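Local structure of designed helical repeat protein (Synthetic construct, 5CWF) at residues I31-K36 with A79-V84; R119-A124 with E161-I166. The protein is a de novo designed helical repeat protein, built to explore which repeat architectures can fold, with no known biological activity. All coordinates share one frame; numbering follows the deposited sequence.

Contact 1 (I31-K36 with A79-V84); sequences IERAAK and AAAEIV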
loop_
_atom_site.group_PDB
_atom_site.type_symbol
_atom_site.label_atom_id
_atom_site.label_comp_id
_atom_site.label_asym_id
_atom_site.label_seq_id
_atom_site.Cartn_x
_atom_site.Cartn_y
_atom_site.Cartn_z
ATOM N N ILE A 31 -1.197 10.805 5.195
ATOM C CA ILE A 31 0.212 10.422 5.273
ATOM C C ILE A 31 0.568 10.120 6.728
ATOM O O ILE A 31 1.206 9.105 7.040
ATOM C CB ILE A 31 1.132 11.533 4.728
ATOM C CG1 ILE A 31 0.865 11.747 3.248
ATOM C CG2 ILE A 31 2.601 11.209 5.029
ATOM C CD1 ILE A 31 1.630 12.928 2.655
ATOM N N GLU A 32 0.115 10.979 7.639
ATOM C CA GLU A 32 0.394 10.765 9.040
ATOM C C GLU A 32 -0.236 9.467 9.552
ATOM O O GLU A 32 0.415 8.725 10.285
ATOM C CB GLU A 32 -0.072 11.976 9.875
ATOM C CG GLU A 32 0.519 11.966 11.258
ATOM C CD GLU A 32 0.240 13.238 12.060
ATOM O OE1 GLU A 32 0.074 14.324 11.449
ATOM O OE2 GLU A 32 0.194 13.143 13.305
ATOM N N ARG A 33 -1.470 9.166 9.143
ATOM C CA ARG A 33 -2.102 7.901 9.535
ATOM C C ARG A 33 -1.296 6.689 9.070
ATOM O O ARG A 33 -1.143 5.734 9.819
ATOM C CB ARG A 33 -3.529 7.794 8.995
ATOM C CG ARG A 33 -4.281 6.596 9.577
ATOM C CD ARG A 33 -5.778 6.680 9.285
ATOM N NE ARG A 33 -6.130 6.217 7.946
ATOM C CZ ARG A 33 -6.364 4.943 7.631
ATOM N NH1 ARG A 33 -6.261 3.994 8.557
ATOM N NH2 ARG A 33 -6.700 4.618 6.390
ATOM N N ALA A 34 -0.832 6.696 7.825
ATOM C CA ALA A 34 -0.045 5.595 7.309
ATOM C C ALA A 34 1.275 5.456 8.062
ATOM O O ALA A 34 1.660 4.358 8.451
ATOM C CB ALA A 34 0.206 5.780 5.790
ATOM N N ALA A 35 1.972 6.569 8.248
ATOM C CA ALA A 35 3.224 6.574 8.993
ATOM C C ALA A 35 3.011 6.026 10.406
ATOM O O ALA A 35 3.808 5.232 10.890
ATOM C CB ALA A 35 3.798 7.977 9.063
ATOM N N LYS A 36 1.921 6.425 11.060
ATOM C CA LYS A 36 1.687 5.991 12.435
ATOM C C LYS A 36 1.405 4.487 12.503
ATOM O O LYS A 36 1.872 3.793 13.422
ATOM C CB LYS A 36 0.522 6.762 13.068
ATOM C CG LYS A 36 0.139 6.252 14.466
ATOM C CD LYS A 36 -0.840 7.179 15.187
ATOM C CE LYS A 36 -0.132 8.412 15.740
ATOM N NZ LYS A 36 0.542 8.159 17.051
ATOM N N ALA A 79 -4.130 3.297 0.894
ATOM C CA ALA A 79 -3.830 1.904 0.564
ATOM C C ALA A 79 -2.735 1.400 1.466
ATOM O O ALA A 79 -2.815 0.277 1.974
ATOM C CB ALA A 79 -3.434 1.752 -0.860
ATOM N N ALA A 80 -1.709 2.227 1.675
ATOM C CA ALA A 80 -0.604 1.837 2.539
ATOM C C ALA A 80 -1.085 1.567 3.963
ATOM O O ALA A 80 -0.761 0.531 4.544
ATOM C CB ALA A 80 0.473 2.905 2.544
ATOM N N ALA A 81 -1.862 2.489 4.522
ATOM C CA ALA A 81 -2.353 2.335 5.889
ATOM C C ALA A 81 -3.229 1.081 6.017
ATOM O O ALA A 81 -3.145 0.359 7.021
ATOM C CB ALA A 81 -3.113 3.572 6.335
ATOM N N GLU A 82 -4.062 0.805 5.018
ATOM C CA GLU A 82 -4.946 -0.360 5.108
ATOM C C GLU A 82 -4.146 -1.667 4.952
ATOM O O GLU A 82 -4.500 -2.683 5.560
ATOM C CB GLU A 82 -6.049 -0.261 4.062
ATOM C CG GLU A 82 -7.029 0.909 4.316
ATOM C CD GLU A 82 -7.750 0.855 5.666
ATOM O OE1 GLU A 82 -8.366 -0.184 5.990
ATOM O OE2 GLU A 82 -7.673 1.853 6.430
ATOM N N ILE A 83 -3.087 -1.643 4.142
ATOM C CA ILE A 83 -2.185 -2.793 4.016
ATOM C C ILE A 83 -1.556 -3.103 5.370
ATOM O O ILE A 83 -1.476 -4.268 5.789
ATOM C CB ILE A 83 -1.080 -2.523 2.964
ATOM C CG1 ILE A 83 -1.646 -2.590 1.554
ATOM C CG2 ILE A 83 0.046 -3.523 3.071
ATOM C CD1 ILE A 83 -0.699 -2.050 0.478
ATOM N N VAL A 84 -1.104 -2.059 6.064
ATOM C CA VAL A 84 -0.496 -2.268 7.377
ATOM C C VAL A 84 -1.536 -2.781 8.361
ATOM O O VAL A 84 -1.232 -3.686 9.138
ATOM C CB VAL A 84 0.181 -0.992 7.933
ATOM C CG1 VAL A 84 0.882 -1.303 9.270
ATOM C CG2 VAL A 84 1.225 -0.483 6.957
#
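Helix segments 31-36 and 79-84 run side by side in the same direction, their axes 8.3 Å apart at closest approach and inclined by 25°. They come nearest at A34 and A81, whose CA atoms lie only 4.2 Å apart, a close approach consistent with the small side chains of A34, A80 and A81. The methyl of A81 points at the other helix, where A81 CB lies 3.8 Å from A34 CA, while A34 CB also meets A80 CB more loosely at 4.3 Å. R33 closes this seam on one side. Its chain leaves trans to the main-chain nitrogen (chi1 -171°) and stretches across before bending at chi3, and one guanidinium face lies over A81 CB, which sits off-centre beneath it. The edge of the same group meets the carboxylate of E82: R33 NH2 donates to E82 OE2 at 2.9 Å, close to the guanidinium plane and onto the anti lone pair. A second bond, from R33 NH1 to the same oxygen at 3.3 Å, is weak. R33 also pairs with E30 and E85, and E82 with R133 of helix 115-134. E82 and E85 form a calcium site, so R33 and R133, together with the metal, probably offset these neighbouring carboxylates.

Contact 2 (R119-A124 with E161-I166); sequences REIARA and ETAREI. With CA (calcium ion), chain J.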
loop_
_atom_site.group_PDB
_atom_site.type_symbol
_atom_site.label_atom_id
_atom_site.label_comp_id
_atom_site.label_asym_id
_atom_site.label_seq_id
_atom_site.Cartn_x
_atom_site.Cartn_y
_atom_site.Cartn_z
ATOM N N ARG A 119 -3.597 5.717 -9.235
ATOM C CA ARG A 119 -4.916 5.608 -8.622
ATOM C C ARG A 119 -5.498 4.201 -8.756
ATOM O O ARG A 119 -6.085 3.681 -7.811
ATOM C CB ARG A 119 -5.875 6.611 -9.256
ATOM C CG ARG A 119 -7.341 6.349 -8.921
ATOM C CD ARG A 119 -8.252 7.504 -9.357
ATOM N NE ARG A 119 -8.051 8.711 -8.558
ATOM C CZ ARG A 119 -8.705 9.854 -8.750
ATOM N NH1 ARG A 119 -9.610 9.957 -9.715
ATOM N NH2 ARG A 119 -8.459 10.900 -7.973
ATOM N N GLU A 120 -5.366 3.592 -9.926
ATOM C CA GLU A 120 -5.980 2.283 -10.145
ATOM C C GLU A 120 -5.204 1.159 -9.444
ATOM O O GLU A 120 -5.792 0.184 -9.013
ATOM C CB GLU A 120 -6.114 1.963 -11.626
ATOM C CG GLU A 120 -7.048 2.895 -12.430
ATOM C CD GLU A 120 -8.431 3.128 -11.818
ATOM O OE1 GLU A 120 -8.927 2.284 -11.060
ATOM O OE2 GLU A 120 -9.073 4.135 -12.185
ATOM N N ILE A 121 -3.880 1.276 -9.366
ATOM C CA ILE A 121 -3.079 0.276 -8.641
ATOM C C ILE A 121 -3.431 0.340 -7.150
ATOM O O ILE A 121 -3.684 -0.695 -6.526
ATOM C CB ILE A 121 -1.553 0.492 -8.883
ATOM C CG1 ILE A 121 -1.205 0.218 -10.361
ATOM C CG2 ILE A 121 -0.707 -0.371 -7.955
ATOM C CD1 ILE A 121 -1.354 -1.240 -10.783
ATOM N N ALA A 122 -3.531 1.546 -6.598
ATOM C CA ALA A 122 -3.888 1.697 -5.193
ATOM C C ALA A 122 -5.264 1.091 -4.934
ATOM O O ALA A 122 -5.481 0.454 -3.917
ATOM C CB ALA A 122 -3.869 3.154 -4.794
ATOM N N ARG A 123 -6.196 1.291 -5.855
ATOM C CA ARG A 123 -7.557 0.774 -5.655
ATOM C C ARG A 123 -7.624 -0.756 -5.726
ATOM O O ARG A 123 -8.401 -1.397 -5.013
ATOM C CB ARG A 123 -8.491 1.402 -6.672
ATOM C CG ARG A 123 -8.845 2.792 -6.266
ATOM C CD ARG A 123 -9.593 3.548 -7.341
ATOM N NE ARG A 123 -10.082 4.809 -6.795
ATOM C CZ ARG A 123 -10.983 5.578 -7.388
ATOM N NH1 ARG A 123 -11.510 5.203 -8.543
ATOM N NH2 ARG A 123 -11.367 6.709 -6.812
ATOM N N ALA A 124 -6.846 -1.336 -6.624
ATOM C CA ALA A 124 -6.780 -2.778 -6.746
ATOM C C ALA A 124 -6.188 -3.396 -5.467
ATOM O O ALA A 124 -6.718 -4.365 -4.926
ATOM C CB ALA A 124 -5.954 -3.157 -7.977
ATOM N N GLU A 161 -5.914 -0.080 -17.214
ATOM C CA GLU A 161 -7.083 -0.870 -17.580
ATOM C C GLU A 161 -7.037 -2.243 -16.885
ATOM O O GLU A 161 -8.029 -2.724 -16.323
ATOM C CB GLU A 161 -7.175 -1.009 -19.113
ATOM C CG GLU A 161 -7.544 0.303 -19.851
ATOM C CD GLU A 161 -6.355 1.246 -20.128
ATOM O OE1 GLU A 161 -5.187 0.815 -19.972
ATOM O OE2 GLU A 161 -6.596 2.421 -20.532
ATOM N N THR A 162 -5.873 -2.874 -16.908
ATOM C CA THR A 162 -5.715 -4.173 -16.256
ATOM C C THR A 162 -5.829 -4.039 -14.733
ATOM O O THR A 162 -6.417 -4.890 -14.076
ATOM C CB THR A 162 -4.372 -4.814 -16.663
ATOM O OG1 THR A 162 -4.387 -5.039 -18.076
ATOM C CG2 THR A 162 -4.148 -6.139 -15.957
ATOM N N ALA A 163 -5.312 -2.951 -14.175
ATOM C CA ALA A 163 -5.469 -2.737 -12.733
ATOM C C ALA A 163 -6.957 -2.718 -12.340
ATOM O O ALA A 163 -7.368 -3.363 -11.364
ATOM C CB ALA A 163 -4.788 -1.448 -12.319
ATOM N N ARG A 164 -7.776 -2.020 -13.119
ATOM C CA ARG A 164 -9.205 -1.939 -12.812
ATOM C C ARG A 164 -9.873 -3.311 -12.895
ATOM O O ARG A 164 -10.743 -3.625 -12.096
ATOM C CB ARG A 164 -9.911 -0.936 -13.739
ATOM C CG ARG A 164 -9.644 0.519 -13.345
ATOM C CD ARG A 164 -10.548 1.518 -14.116
ATOM N NE ARG A 164 -10.249 1.591 -15.537
ATOM C CZ ARG A 164 -9.422 2.463 -16.114
ATOM N NH1 ARG A 164 -8.818 3.423 -15.424
ATOM N NH2 ARG A 164 -9.237 2.393 -17.409
ATOM N N GLU A 165 -9.469 -4.127 -13.866
ATOM C CA GLU A 165 -10.018 -5.478 -13.983
ATOM C C GLU A 165 -9.669 -6.338 -12.776
ATOM O O GLU A 165 -10.500 -7.114 -12.294
ATOM C CB GLU A 165 -9.526 -6.157 -15.262
ATOM C CG GLU A 165 -10.007 -7.588 -15.396
ATOM C CD GLU A 165 -11.522 -7.700 -15.309
ATOM O OE1 GLU A 165 -12.225 -6.846 -15.897
ATOM O OE2 GLU A 165 -12.007 -8.633 -14.634
ATOM N N ILE A 166 -8.444 -6.213 -12.284
ATOM C CA ILE A 166 -8.045 -7.000 -11.113
ATOM C C ILE A 166 -8.870 -6.553 -9.903
ATOM O O ILE A 166 -9.277 -7.371 -9.104
ATOM C CB ILE A 166 -6.543 -6.870 -10.808
ATOM C CG1 ILE A 166 -5.701 -7.484 -11.932
ATOM C CG2 ILE A 166 -6.190 -7.559 -9.497
ATOM C CD1 ILE A 166 -4.275 -6.971 -11.959
HETATM CA CA CA J . -4.071 3.129 -20.459
HETATM O O HOH W 1 -2.196 1.708 -20.245
#
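Apolar contacts between segments 119-124 and 161-166 centre on A163 CB, which lies 3.7 Å from E120 CB and 3.8 Å from I121 CD1. I121 starts out pointing away from the partner helix, but the bend at chi2 (-67°) brings its terminal methyl back to A163. One turn further on, A124 CB rests near the carbonyl oxygen of A163. These near-parallel helices, 18° apart with axes 8.3 Å from each other, are 115-134 and 160-176, alternate helices of the chain packed side by side as expected of a designed helical repeat; helix 138-156 joins them in the chain and packs against I121, A124 and I166 through V151. E120 and R164 form a salt bridge through one weak but fairly straight bond, R164 NH1 to E120 OE2 at 3.3 Å, with the oxygen at the guanidinium edge and the carboxylate plane turned 83° from the guanidinium. The aliphatic part of R164 lies tightly against the same carboxylate, R164 CG 3.0 Å from E120 OE1. E161 grips a calcium ion through both carboxylate oxygens, OE1 and OE2 each 2.6 Å from the metal, and a water and D160 also bind it. D160 touches E120 and makes a long, weak ion pair with R164 NH1, connecting the metal site to the arginine.

In the fold
Contacts 1 and 2 join four different helices but follow the same plan: two near-parallel helices packed through alanine and bordered by an arginine-glutamate pair. Both are largely buried, on opposite sides of the chain's centre, with contact 1 nearer to it (8 Å between centres against 13 Å). In contact 1, E82 of a calcium site is itself the salt-bridge partner and also bridges to R133; in contact 2, on the last helix, the metal ligand E161 takes no part in the pair. The arginine lies on the earlier helix in contact 1 and on the later one in contact 2, where isoleucine also enters the seam. Their centres are 19 Å apart, but A79 CB packs against A122 O, linking helices 70-89 and 115-134.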